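Local coordinates for protein putative esterase (Uncultured bacterium, PDB 7C4D) that probably hydrolyses carboxylic ester bonds, as a marine bacterial esterase of the alpha/beta hydrolase fold, at residues Asp37-Ile42 and Lys261-Lys266. Residues are numbered along the deposited sequence; the frame is centred on the assembly and turned at random.
Sequences DNWISI and KIFIQK. With SO4 (sulfate ion), chain E.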
ATOM      1  N   ASP A  37      -9.347  -4.933  -1.400  1.00 39.89           N
ATOM      2  CA  ASP A  37     -10.147  -5.123  -2.604  1.00 42.49           C
ATOM      3  C   ASP A  37      -9.378  -4.908  -3.894  1.00 41.98           C
ATOM      4  O   ASP A  37      -9.737  -5.490  -4.914  1.00 47.45           O
ATOM      5  CB  ASP A  37     -11.432  -4.296  -2.614  1.00 46.00           C
ATOM      6  CG  ASP A  37     -12.469  -4.882  -1.661  1.00 48.04           C
ATOM      7  OD1 ASP A  37     -12.242  -5.972  -1.132  1.00 61.21           O
ATOM      8  OD2 ASP A  37     -13.465  -4.241  -1.457  1.00 60.76           O
ATOM      9  N   ASN A  38      -8.354  -4.054  -3.878  1.00 41.58           N
ATOM     10  CA  ASN A  38      -7.619  -3.815  -5.120  1.00 40.30           C
ATOM     11  C   ASN A  38      -6.691  -5.006  -5.428  1.00 44.81           C
ATOM     12  O   ASN A  38      -6.091  -5.048  -6.489  1.00 42.48           O
ATOM     13  CB  ASN A  38      -6.885  -2.472  -5.063  1.00 42.97           C
ATOM     14  CG  ASN A  38      -7.834  -1.293  -4.884  1.00 47.52           C
ATOM     15  OD1 ASN A  38      -8.818  -1.175  -5.596  1.00 57.85           O
ATOM     16  ND2 ASN A  38      -7.559  -0.420  -3.944  1.00 44.23           N
ATOM     17  N   TRP A  39      -6.568  -5.968  -4.502  1.00 44.71           N
ATOM     18  CA  TRP A  39      -5.642  -7.089  -4.651  1.00 48.81           C
ATOM     19  C   TRP A  39      -6.405  -8.393  -4.950  1.00 55.96           C
ATOM     20  O   TRP A  39      -5.800  -9.459  -4.971  1.00 52.56           O
ATOM     21  CB  TRP A  39      -4.663  -7.165  -3.434  1.00 40.55           C
ATOM     22  CG  TRP A  39      -3.707  -6.010  -3.480  1.00 42.19           C
ATOM     23  CD1 TRP A  39      -3.947  -4.727  -3.060  1.00 41.46           C
ATOM     24  CD2 TRP A  39      -2.428  -5.976  -4.142  1.00 39.41           C
ATOM     25  NE1 TRP A  39      -2.869  -3.929  -3.346  1.00 43.73           N
ATOM     26  CE2 TRP A  39      -1.922  -4.660  -4.007  1.00 41.77           C
ATOM     27  CE3 TRP A  39      -1.618  -6.936  -4.752  1.00 39.37           C
ATOM     28  CZ2 TRP A  39      -0.701  -4.275  -4.563  1.00 42.77           C
ATOM     29  CZ3 TRP A  39      -0.388  -6.568  -5.249  1.00 40.36           C
ATOM     30  CH2 TRP A  39       0.071  -5.249  -5.155  1.00 41.91           C
ATOM     31  N   ILE A  40      -7.726  -8.312  -5.208  1.00 49.38           N
ATOM     32  CA  ILE A  40      -8.594  -9.481  -5.385  1.00 52.16           C
ATOM     33  C   ILE A  40      -8.072 -10.364  -6.527  1.00 45.42           C
ATOM     34  O   ILE A  40      -7.893 -11.557  -6.388  1.00 51.27           O
ATOM     35  CB  ILE A  40     -10.076  -9.064  -5.605  1.00 57.66           C
ATOM     36  CG1 ILE A  40     -10.762  -8.685  -4.291  1.00 56.17           C
ATOM     37  CG2 ILE A  40     -10.900 -10.122  -6.375  1.00 52.70           C
ATOM     38  CD1 ILE A  40     -12.032  -7.874  -4.455  1.00 55.77           C
ATOM     39  N   SER A  41      -7.823  -9.757  -7.668  1.00 48.22           N
ATOM     40  CA  SER A  41      -7.437 -10.451  -8.871  1.00 56.84           C
ATOM     41  C   SER A  41      -6.050 -11.091  -8.728  1.00 61.28           C
ATOM     42  O   SER A  41      -5.860 -12.187  -9.230  1.00 61.72           O
ATOM     43  CB  SER A  41      -7.533  -9.480 -10.024  1.00 58.43           C
ATOM     44  OG  SER A  41      -6.989 -10.018 -11.212  1.00 72.10           O
ATOM     45  N   ILE A  42      -5.086 -10.435  -8.049  1.00 55.53           N
ATOM     46  CA  ILE A  42      -3.768 -11.016  -7.820  1.00 42.27           C
ATOM     47  C   ILE A  42      -3.814 -12.150  -6.780  1.00 43.45           C
ATOM     48  O   ILE A  42      -3.209 -13.209  -6.986  1.00 42.40           O
ATOM     49  CB  ILE A  42      -2.687  -9.936  -7.592  1.00 51.96           C
ATOM     50  CG1 ILE A  42      -2.249  -9.383  -8.943  1.00 42.74           C
ATOM     51  CG2 ILE A  42      -1.478 -10.439  -6.749  1.00 44.69           C
ATOM     52  CD1 ILE A  42      -1.871  -7.959  -8.892  1.00 45.95           C
ATOM     53  N   LYS A 261      -0.466  -9.906 -14.776  1.00 63.40           N
ATOM     54  CA  LYS A 261       0.088 -11.179 -15.200  1.00 61.14           C
ATOM     55  C   LYS A 261       1.583 -11.157 -14.920  1.00 52.75           C
ATOM     56  O   LYS A 261       2.117 -12.110 -14.375  1.00 49.42           O
ATOM     57  CB  LYS A 261      -0.176 -11.426 -16.694  1.00 68.46           C
ATOM     58  CG  LYS A 261       0.304 -12.770 -17.230  1.00 73.98           C
ATOM     59  CD  LYS A 261       0.225 -12.905 -18.754  1.00 94.48           C
ATOM     60  CE  LYS A 261       0.916 -14.132 -19.327  1.00 88.01           C
ATOM     61  NZ  LYS A 261       0.168 -15.391 -19.075  1.00 81.69           N
ATOM     62  N   ILE A 262       2.258 -10.076 -15.317  1.00 48.72           N
ATOM     63  CA  ILE A 262       3.681  -9.979 -15.042  1.00 49.54           C
ATOM     64  C   ILE A 262       3.922  -9.806 -13.525  1.00 59.18           C
ATOM     65  O   ILE A 262       4.959 -10.222 -13.010  1.00 54.17           O
ATOM     66  CB  ILE A 262       4.345  -8.894 -15.903  1.00 50.28           C
ATOM     67  CG1 ILE A 262       4.118  -9.115 -17.413  1.00 53.16           C
ATOM     68  CG2 ILE A 262       5.818  -8.742 -15.551  1.00 43.19           C
ATOM     69  CD1 ILE A 262       4.928  -8.174 -18.301  1.00 49.50           C
ATOM     70  N   PHE A 263       2.951  -9.254 -12.778  1.00 49.75           N
ATOM     71  CA  PHE A 263       3.147  -9.066 -11.354  1.00 47.95           C
ATOM     72  C   PHE A 263       3.249 -10.438 -10.690  1.00 44.89           C
ATOM     73  O   PHE A 263       4.138 -10.698  -9.894  1.00 44.99           O
ATOM     74  CB  PHE A 263       2.056  -8.181 -10.744  1.00 45.67           C
ATOM     75  CG  PHE A 263       2.364  -7.776  -9.322  1.00 47.50           C
ATOM     76  CD1 PHE A 263       2.042  -8.601  -8.256  1.00 47.06           C
ATOM     77  CD2 PHE A 263       2.995  -6.575  -9.048  1.00 45.76           C
ATOM     78  CE1 PHE A 263       2.363  -8.250  -6.946  1.00 46.16           C
ATOM     79  CE2 PHE A 263       3.286  -6.210  -7.736  1.00 47.05           C
ATOM     80  CZ  PHE A 263       3.007  -7.058  -6.691  1.00 38.54           C
ATOM     81  N   ILE A 264       2.349 -11.329 -11.079  1.00 44.19           N
ATOM     82  CA  ILE A 264       2.247 -12.657 -10.507  1.00 43.36           C
ATOM     83  C   ILE A 264       3.481 -13.484 -10.863  1.00 49.29           C
ATOM     84  O   ILE A 264       3.996 -14.249 -10.048  1.00 46.38           O
ATOM     85  CB  ILE A 264       0.904 -13.259 -10.971  1.00 46.25           C
ATOM     86  CG1 ILE A 264      -0.238 -12.601 -10.196  1.00 43.37           C
ATOM     87  CG2 ILE A 264       0.849 -14.776 -10.818  1.00 42.42           C
ATOM     88  CD1 ILE A 264      -1.547 -12.565 -10.925  1.00 49.71           C
ATOM     89  N   GLN A 265       3.961 -13.303 -12.091  1.00 50.52           N
ATOM     90  CA  GLN A 265       5.116 -14.010 -12.596  1.00 52.46           C
ATOM     91  C   GLN A 265       6.320 -13.721 -11.709  1.00 47.84           C
ATOM     92  O   GLN A 265       6.929 -14.657 -11.209  1.00 52.30           O
ATOM     93  CB  GLN A 265       5.262 -13.668 -14.079  1.00 52.07           C
ATOM     94  CG  GLN A 265       6.660 -13.612 -14.674  1.00 67.37           C
ATOM     95  CD  GLN A 265       6.556 -13.062 -16.084  1.00 71.16           C
ATOM     96  OE1 GLN A 265       5.614 -13.361 -16.818  1.00 76.50           O
ATOM     97  NE2 GLN A 265       7.502 -12.219 -16.470  1.00 78.94           N
ATOM     98  N   LYS A 266       6.657 -12.434 -11.539  1.00 45.30           N
ATOM     99  CA  LYS A 266       7.827 -12.023 -10.773  1.00 43.30           C
ATOM    100  C   LYS A 266       7.735 -12.410  -9.291  1.00 41.29           C
ATOM    101  O   LYS A 266       8.748 -12.781  -8.715  1.00 40.74           O
ATOM    102  CB  LYS A 266       8.032 -10.525 -10.924  1.00 46.13           C
ATOM    103  CG  LYS A 266       8.288 -10.091 -12.353  1.00 48.48           C
ATOM    104  CD  LYS A 266       9.328 -10.909 -13.063  1.00 50.97           C
ATOM    105  CE  LYS A 266       9.743 -10.274 -14.374  1.00 53.62           C
ATOM    106  NZ  LYS A 266      10.662 -11.168 -15.116  1.00 61.10           N
TER
HETATM  107  S   SO4 E 404      -3.585  -0.371  -3.984  1.00 62.81           S
HETATM  108  O1  SO4 E 404      -4.818  -0.617  -3.285  1.00 53.70           O
HETATM  109  O2  SO4 E 404      -3.252   1.030  -3.841  1.00 68.61           O
HETATM  110  O3  SO4 E 404      -2.511  -1.158  -3.410  1.00 56.42           O
HETATM  111  O4  SO4 E 404      -3.731  -0.699  -5.373  1.00 68.66           O
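Beside the probable active site of this esterase, an aromatic pair, Trp39 and Phe263, joins the 3-10 turn 37-39 to the C-terminal helix 260-270. The benzo edge of the indole points at the phenyl ring in an offset edge-to-face stack, centroids 5.4 Å apart and planes at 67°, with Trp39 CZ3 3.6 Å from Phe263 CE1. Phe263 has CG anti to its backbone nitrogen (chi1 -170°), which carries the ring off the helix toward the indole. Ile42 fills in next to the pair: its CD1 approaches the ring obliquely, 4.0 Å from Phe263 CD1, while its CG1 packs 3.8 Å from Ile264 CD1, the two side chains running antiparallel alongside each other. In the alpha/beta hydrolase fold, the two rings touch strand 90-95, Trp39 at His95 and Phe263 at Ile93, ahead of a probable nucleophile elbow; His256 stacks on Trp39. At the pyrrole edge of the indole, near its plane, lies a sulfate, probably from the crystallisation liquor: Trp39 NE1 donates to its O3 at 2.8 Å, and Asn38 ND2 to its O1. A leucine in place of Trp39, lacking the indole edge and its N-H, would probably leave a gap beside the Phe263 ring and the sulfate held by one bond fewer. His256 NE2 and Gly31 N also bind this anion.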